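Local coordinates for ribonuclease P protein component 3 (PDB 3WYZ) that probably forms part of the ribonuclease P complex, an RNA-containing endonuclease that removes extra 5' nucleotides from tRNA precursors, at residues R78-S82 against R83-A87; F139-S142 against P143-A147; G49-K52 against E53-E57. All blocks are in the same frame, centred on the assembly; numbering follows the deposited sequence.

Overall arrangement
Three short-range contacts mark different points of one TIM-barrel-like chain. In sequence order interaction 3 (49-57) comes first, within helix 48-62; interaction 1 (78-87) follows at the end of helix 74-83, and interaction 2 (139-147) comes last, where strand 136-140 ends and helix 142-145 begins. Interactions 3 and 1 are neighbours: their centres are 13 Å apart and they touch, Leu85 CD2 lying 3.5 Å from Leu55 CD1 and packing the loop of 83-87 against helix 48-62. Interaction 2 lies across the chain's centre from interaction 1, with centres 28 Å apart and nearest atoms about 17 Å apart. Two of the contacts thus lie on adjoining helical elements, the third on a distant strand-to-helix turn.

Interaction 1. Residues R78-S82 against R83-A87; sequences REVKS and RNLKA
Arg83 folds back over the last turn of helix 74-83 to meet Glu79 and Ser82. Arg83 CB stands 3.9 Å from Val80 O. With CG anti to the carbonyl carbon (chi1 -41°), the chain starts out beside its own backbone N and passes close over a helix carbonyl, Arg83 CG lying 3.2 Å from Glu79 O. Arg83 CD remains near that oxygen and also comes within 3.5 Å of Ser82 OG. Bends at the next two torsions then carry the guanidinium towards Glu79, where Arg83 NH1 lies 3.5 Å from Glu79 OE2. The two planar groups are turned 38° apart and the oxygen sits well out of the guanidinium plane, so the salt bridge is one of charge, with no N-H aimed at the carboxylate. Ser82 OG, near the edge of the guanidinium, donates its own proton to Glu79 O at 2.7 Å.

The backbone is leaving the helix here: Arg83 N reaches Val80 O and Asn84 N reaches Lys81 O by weak bonds, and Asn84 takes positive phi. Leu85 returns to the helix, its CD1 3.4 Å from Val80 O and close to Val80 CG1. A cation-pi contact with Trp48 gives the Arg83 charge a second partner on helix 48-62. The geometry suggests a largely electrostatic attraction, in which carboxylate and ring probably both stabilise one cation without a directed hydrogen bond to Glu79.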
loop_
_atom_site.group_PDB
_atom_site.type_symbol
_atom_site.label_atom_id
_atom_site.label_comp_id
_atom_site.label_asym_id
_atom_site.label_seq_id
_atom_site.Cartn_x
_atom_site.Cartn_y
_atom_site.Cartn_z
ATOM N N ARG A 78 6.115 -2.667 -15.829
ATOM C CA ARG A 78 7.521 -2.908 -16.172
ATOM C C ARG A 78 8.187 -1.638 -16.690
ATOM O O ARG A 78 9.329 -1.340 -16.344
ATOM C CB ARG A 78 7.647 -4.009 -17.230
ATOM C CG ARG A 78 9.029 -4.643 -17.293
ATOM C CD ARG A 78 9.215 -5.515 -18.526
ATOM N NE ARG A 78 8.217 -6.586 -18.627
ATOM C CZ ARG A 78 7.116 -6.556 -19.383
ATOM N NH1 ARG A 78 6.818 -5.501 -20.142
ATOM N NH2 ARG A 78 6.294 -7.602 -19.381
ATOM N N GLU A 79 7.461 -0.894 -17.520
ATOM C CA GLU A 79 7.995 0.309 -18.147
ATOM C C GLU A 79 8.314 1.391 -17.120
ATOM O O GLU A 79 9.365 2.021 -17.193
ATOM C CB GLU A 79 7.014 0.841 -19.203
ATOM C CG GLU A 79 7.561 1.969 -20.071
ATOM C CD GLU A 79 8.822 1.592 -20.839
ATOM O OE1 GLU A 79 8.936 0.429 -21.287
ATOM O OE2 GLU A 79 9.702 2.466 -21.001
ATOM N N VAL A 80 7.410 1.593 -16.165
ATOM C CA VAL A 80 7.615 2.576 -15.095
ATOM C C VAL A 80 8.741 2.143 -14.145
ATOM O O VAL A 80 9.535 2.970 -13.700
ATOM C CB VAL A 80 6.313 2.821 -14.302
ATOM C CG1 VAL A 80 6.562 3.723 -13.100
ATOM C CG2 VAL A 80 5.248 3.435 -15.201
ATOM N N LYS A 81 8.807 0.848 -13.849
ATOM C CA LYS A 81 9.852 0.296 -12.987
ATOM C C LYS A 81 11.256 0.455 -13.587
ATOM O O LYS A 81 12.227 0.657 -12.852
ATOM C CB LYS A 81 9.572 -1.186 -12.706
ATOM C CG LYS A 81 10.487 -1.834 -11.674
ATOM C CD LYS A 81 10.224 -1.296 -10.275
ATOM C CE LYS A 81 11.124 -1.955 -9.242
ATOM N NZ LYS A 81 12.516 -1.429 -9.286
ATOM N N SER A 82 11.358 0.367 -14.913
ATOM C CA SER A 82 12.656 0.440 -15.603
ATOM C C SER A 82 13.304 1.832 -15.577
ATOM O O SER A 82 14.523 1.946 -15.717
ATOM C CB SER A 82 12.515 -0.025 -17.055
ATOM O OG SER A 82 11.717 0.875 -17.804
ATOM N N ARG A 83 12.501 2.879 -15.395
ATOM C CA ARG A 83 13.010 4.253 -15.437
ATOM C C ARG A 83 13.666 4.668 -14.116
ATOM O O ARG A 83 14.436 5.626 -14.087
ATOM C CB ARG A 83 11.900 5.251 -15.797
ATOM C CG ARG A 83 10.923 4.813 -16.883
ATOM C CD ARG A 83 11.590 4.314 -18.159
ATOM N NE ARG A 83 12.102 5.405 -18.990
ATOM C CZ ARG A 83 12.659 5.249 -20.192
ATOM N NH1 ARG A 83 12.790 4.038 -20.728
ATOM N NH2 ARG A 83 13.092 6.312 -20.864
ATOM N N ASN A 84 13.355 3.954 -13.032
ATOM C CA ASN A 84 13.930 4.219 -11.706
ATOM C C ASN A 84 13.719 5.662 -11.228
ATOM O O ASN A 84 14.661 6.456 -11.181
ATOM C CB ASN A 84 15.424 3.862 -11.681
ATOM C CG ASN A 84 15.690 2.399 -12.015
ATOM O OD1 ASN A 84 14.843 1.531 -11.801
ATOM N ND2 ASN A 84 16.881 2.122 -12.537
ATOM N N LEU A 85 12.478 5.982 -10.860
ATOM C CA LEU A 85 12.104 7.334 -10.434
ATOM C C LEU A 85 12.345 7.511 -8.940
ATOM O O LEU A 85 12.394 6.532 -8.193
ATOM C CB LEU A 85 10.631 7.618 -10.748
ATOM C CG LEU A 85 10.222 7.628 -12.229
ATOM C CD1 LEU A 85 9.892 6.228 -12.727
ATOM C CD2 LEU A 85 9.035 8.553 -12.467
ATOM N N LYS A 86 12.487 8.761 -8.506
ATOM C CA LYS A 86 12.694 9.064 -7.089
ATOM C C LYS A 86 11.367 9.006 -6.334
ATOM O O LYS A 86 10.849 10.024 -5.877
ATOM C CB LYS A 86 13.347 10.437 -6.914
ATOM C CG LYS A 86 14.781 10.516 -7.405
ATOM C CD LYS A 86 15.405 11.853 -7.035
ATOM C CE LYS A 86 16.890 11.890 -7.350
ATOM N NZ LYS A 86 17.517 13.158 -6.887
ATOM N N ALA A 87 10.828 7.799 -6.201
ATOM C CA ALA A 87 9.551 7.587 -5.531
ATOM C C ALA A 87 9.332 6.103 -5.303
ATOM O O ALA A 87 9.859 5.269 -6.047
ATOM C CB ALA A 87 8.411 8.161 -6.364
#

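Interaction 2. Residues F139-S142 against P143-A147; sequences FSLS and PLLNA
Leu141 O accepts the amide of Leu144 at 3.1 Å, the shorter of two backbone bonds that close this turn, while Leu145 CD2 crowds the same oxygen at 3.1 Å. The amide approaches from above the carbonyl plane, 43° out of it. One residue on, Leu145 N bonds to Ser142 O at 3.3 Å, again from above the plane. Both bonds span three residues, as in 3-10 turns, and both are bent, so the short helix is only loosely bonded.

With CG anti to its backbone N (chi1 175°), Leu141 packs on two leucines of the following turn: its CD1 meets Leu144 CD1 at 3.9 Å, the two chains crossing at about a right angle, and its CG meets Leu145 CD2 at 3.6 Å. Leu191 and Leu194 of helix 188-198 extend this apolar patch.

Pro143 presents CD to Ser140 OG at 3.2 Å, a hydroxyl whose hydrogen bond is with Ser112 OG. Replacing the proline with an alanine would probably open a gap beside Ser140 OG and leave the turn more mobile by removing the ring that restricts its backbone. Ser142 OG makes a weak hydrogen bond to Glu184 OE1, and a glycerol, probably from the crystallisation liquor, lies nearby. The whole is a strand-to-helix connection at the C-terminal end of strand 136-140, the end that carries active-site loops in TIM-barrel enzymes, though no role is established here.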
loop_
_atom_site.group_PDB
_atom_site.type_symbol
_atom_site.label_atom_id
_atom_site.label_comp_id
_atom_site.label_asym_id
_atom_site.label_seq_id
_atom_site.Cartn_x
_atom_site.Cartn_y
_atom_site.Cartn_z
ATOM N N PHE A 139 -2.242 -3.370 3.262
ATOM C CA PHE A 139 -3.586 -3.564 3.791
ATOM C C PHE A 139 -4.249 -2.217 4.026
ATOM O O PHE A 139 -4.055 -1.600 5.079
ATOM C CB PHE A 139 -3.541 -4.355 5.105
ATOM C CG PHE A 139 -3.154 -5.788 4.930
ATOM C CD1 PHE A 139 -1.830 -6.161 4.950
ATOM C CD2 PHE A 139 -4.118 -6.760 4.745
ATOM C CE1 PHE A 139 -1.466 -7.484 4.787
ATOM C CE2 PHE A 139 -3.768 -8.085 4.578
ATOM C CZ PHE A 139 -2.439 -8.448 4.600
ATOM N N SER A 140 -5.027 -1.765 3.040
ATOM C CA SER A 140 -5.674 -0.456 3.095
ATOM C C SER A 140 -6.941 -0.522 3.935
ATOM O O SER A 140 -7.730 -1.445 3.800
ATOM C CB SER A 140 -6.008 0.046 1.685
ATOM O OG SER A 140 -7.060 -0.716 1.106
ATOM N N LEU A 141 -7.130 0.470 4.796
ATOM C CA LEU A 141 -8.358 0.609 5.571
ATOM C C LEU A 141 -9.479 1.287 4.763
ATOM O O LEU A 141 -10.650 1.158 5.108
ATOM C CB LEU A 141 -8.066 1.397 6.848
ATOM C CG LEU A 141 -9.214 1.771 7.785
ATOM C CD1 LEU A 141 -10.029 0.566 8.245
ATOM C CD2 LEU A 141 -8.661 2.522 8.983
ATOM N N SER A 142 -9.113 1.987 3.685
ATOM C CA SER A 142 -10.044 2.821 2.911
ATOM C C SER A 142 -11.349 2.131 2.480
ATOM O O SER A 142 -12.422 2.698 2.667
ATOM C CB SER A 142 -9.347 3.398 1.669
ATOM O OG SER A 142 -10.052 4.520 1.188
ATOM N N PRO A 143 -11.268 0.918 1.895
ATOM C CA PRO A 143 -12.494 0.242 1.443
ATOM C C PRO A 143 -13.515 -0.040 2.557
ATOM O O PRO A 143 -14.712 -0.038 2.298
ATOM C CB PRO A 143 -11.974 -1.079 0.853
ATOM C CG PRO A 143 -10.533 -0.841 0.559
ATOM C CD PRO A 143 -10.066 0.107 1.616
ATOM N N LEU A 144 -13.039 -0.267 3.780
ATOM C CA LEU A 144 -13.919 -0.583 4.906
ATOM C C LEU A 144 -14.781 0.592 5.367
ATOM O O LEU A 144 -15.878 0.379 5.877
ATOM C CB LEU A 144 -13.112 -1.115 6.088
ATOM C CG LEU A 144 -12.525 -2.512 5.924
ATOM C CD1 LEU A 144 -11.569 -2.805 7.067
ATOM C CD2 LEU A 144 -13.628 -3.560 5.875
ATOM N N LEU A 145 -14.287 1.817 5.193
ATOM C CA LEU A 145 -15.055 3.011 5.554
ATOM C C LEU A 145 -16.213 3.238 4.595
ATOM O O LEU A 145 -17.258 3.746 4.995
ATOM C CB LEU A 145 -14.175 4.267 5.572
ATOM C CG LEU A 145 -13.136 4.449 6.688
ATOM C CD1 LEU A 145 -13.623 3.935 8.033
ATOM C CD2 LEU A 145 -11.826 3.778 6.335
ATOM N N ASN A 146 -16.024 2.851 3.335
ATOM C CA ASN A 146 -17.002 3.106 2.283
ATOM C C ASN A 146 -17.851 1.873 1.983
ATOM O O ASN A 146 -18.053 1.523 0.816
ATOM C CB ASN A 146 -16.275 3.570 1.012
ATOM C CG ASN A 146 -15.248 4.656 1.290
ATOM O OD1 ASN A 146 -15.439 5.496 2.172
ATOM N ND2 ASN A 146 -14.152 4.643 0.539
ATOM N N ALA A 147 -18.360 1.222 3.028
ATOM C CA ALA A 147 -19.101 -0.032 2.853
ATOM C C ALA A 147 -20.133 -0.279 3.949
ATOM O O ALA A 147 -19.990 0.194 5.076
ATOM C CB ALA A 147 -18.135 -1.206 2.772
#

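Interaction 3. Residues G49-K52 against E53-E57; sequences GSLK and EELKE
The carbonyls of Gly49 to Lys52 receive the amides of Glu53 to Lys56 in the repeating i to i+4 pattern of the alpha helix, here within helix 48-62 of a beta-alpha-beta unit that joins strands 33-41 and 65-70. The principle is familiar, but each step along it differs in detail.

Glu53 makes the longest bond, its N lying 3.4 Å from Gly49 O in a weak interaction. Its side chain starts over the preceding turn, with CB beside the carbonyl oxygens of Gly49 and Ser50. Glu54 is held more firmly: N to Ser50 O is 3.0 Å, the donor tilted moderately from the carbonyl plane. Its CB sits 3.4 Å from Leu51 O, but beyond CB the chain bends away from the preceding turn, and the side chain touches Lys38 on strand 33-41.

Leu55 combines a strong backbone bond with apolar contact. Its N points almost straight at Leu51 O, 2.8 Å away with an N-H...O angle of 163°, and lies in the carbonyl plane. With CG set beside its own backbone N (chi1 -71°), the side chain comes back along the helix, and its CD1 meets Leu51 CD1 at 3.6 Å while its CG rests 3.4 Å from Leu51 O. Leu51 has a strained first torsion (chi1 -142°), well away from a staggered position. These two buried leucines lie on the inner side of the helix, Leu51 against Leu40 of strand 33-41.

Lys56 continues the bonding through N to Lys52 O at 2.9 Å, while its extended chain leads away from the first turn. Glu57 then carries the pattern one step further, its N bonding to Glu53 O at 3.2 Å.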
loop_
_atom_site.group_PDB
_atom_site.type_symbol
_atom_site.label_atom_id
_atom_site.label_comp_id
_atom_site.label_asym_id
_atom_site.label_seq_id
_atom_site.Cartn_x
_atom_site.Cartn_y
_atom_site.Cartn_z
ATOM N N GLY A 49 8.632 13.557 -18.732
ATOM C CA GLY A 49 9.159 14.882 -18.404
ATOM C C GLY A 49 8.265 15.641 -17.444
ATOM O O GLY A 49 8.750 16.307 -16.531
ATOM N N SER A 50 6.957 15.532 -17.659
ATOM C CA SER A 50 5.960 16.149 -16.791
ATOM C C SER A 50 5.889 15.442 -15.435
ATOM O O SER A 50 5.709 16.088 -14.401
ATOM C CB SER A 50 4.589 16.113 -17.471
ATOM O OG SER A 50 3.619 16.807 -16.713
ATOM N N LEU A 51 6.035 14.116 -15.452
ATOM C CA LEU A 51 5.967 13.299 -14.234
ATOM C C LEU A 51 7.077 13.668 -13.252
ATOM O O LEU A 51 6.819 13.897 -12.070
ATOM C CB LEU A 51 6.061 11.802 -14.576
ATOM C CG LEU A 51 5.202 10.834 -13.756
ATOM C CD1 LEU A 51 5.369 11.051 -12.258
ATOM C CD2 LEU A 51 3.739 10.964 -14.156
ATOM N N LYS A 52 8.310 13.721 -13.747
ATOM C CA LYS A 52 9.458 14.068 -12.915
ATOM C C LYS A 52 9.361 15.488 -12.352
ATOM O O LYS A 52 9.794 15.738 -11.229
ATOM C CB LYS A 52 10.758 13.898 -13.703
ATOM C CG LYS A 52 11.139 12.448 -13.945
ATOM C CD LYS A 52 12.446 12.339 -14.715
ATOM C CE LYS A 52 13.013 10.928 -14.667
ATOM N NZ LYS A 52 13.541 10.557 -13.322
ATOM N N GLU A 53 8.795 16.409 -13.131
ATOM C CA GLU A 53 8.566 17.782 -12.677
ATOM C C GLU A 53 7.571 17.794 -11.524
ATOM O O GLU A 53 7.734 18.546 -10.566
ATOM C CB GLU A 53 8.050 18.654 -13.830
ATOM C CG GLU A 53 7.968 20.151 -13.523
ATOM C CD GLU A 53 6.667 20.576 -12.849
ATOM O OE1 GLU A 53 5.596 20.027 -13.192
ATOM O OE2 GLU A 53 6.712 21.474 -11.977
ATOM N N GLU A 54 6.541 16.961 -11.629
ATOM C CA GLU A 54 5.554 16.807 -10.568
ATOM C C GLU A 54 6.183 16.162 -9.329
ATOM O O GLU A 54 5.992 16.642 -8.214
ATOM C CB GLU A 54 4.377 15.963 -11.060
ATOM C CG GLU A 54 3.197 15.889 -10.099
ATOM C CD GLU A 54 2.263 17.085 -10.180
ATOM O OE1 GLU A 54 2.664 18.144 -10.713
ATOM O OE2 GLU A 54 1.117 16.957 -9.698
ATOM N N LEU A 55 6.932 15.081 -9.530
ATOM C CA LEU A 55 7.565 14.374 -8.419
ATOM C C LEU A 55 8.555 15.261 -7.663
ATOM O O LEU A 55 8.639 15.195 -6.436
ATOM C CB LEU A 55 8.255 13.093 -8.902
ATOM C CG LEU A 55 7.330 11.948 -9.337
ATOM C CD1 LEU A 55 8.143 10.836 -9.981
ATOM C CD2 LEU A 55 6.517 11.401 -8.170
ATOM N N LYS A 56 9.293 16.093 -8.393
ATOM C CA LYS A 56 10.200 17.057 -7.779
ATOM C C LYS A 56 9.420 18.036 -6.908
ATOM O O LYS A 56 9.821 18.331 -5.783
ATOM C CB LYS A 56 10.994 17.818 -8.848
ATOM C CG LYS A 56 12.109 18.691 -8.282
ATOM C CD LYS A 56 12.815 19.505 -9.358
ATOM C CE LYS A 56 13.765 20.522 -8.740
ATOM N NZ LYS A 56 14.632 21.185 -9.754
ATOM N N GLU A 57 8.302 18.525 -7.437
ATOM C CA GLU A 57 7.421 19.433 -6.704
ATOM C C GLU A 57 6.799 18.738 -5.491
ATOM O O GLU A 57 6.627 19.360 -4.441
ATOM C CB GLU A 57 6.324 19.980 -7.630
ATOM C CG GLU A 57 5.523 21.138 -7.049
ATOM C CD GLU A 57 4.437 21.657 -7.988
ATOM O OE1 GLU A 57 4.547 21.465 -9.223
ATOM O OE2 GLU A 57 3.465 22.269 -7.484
#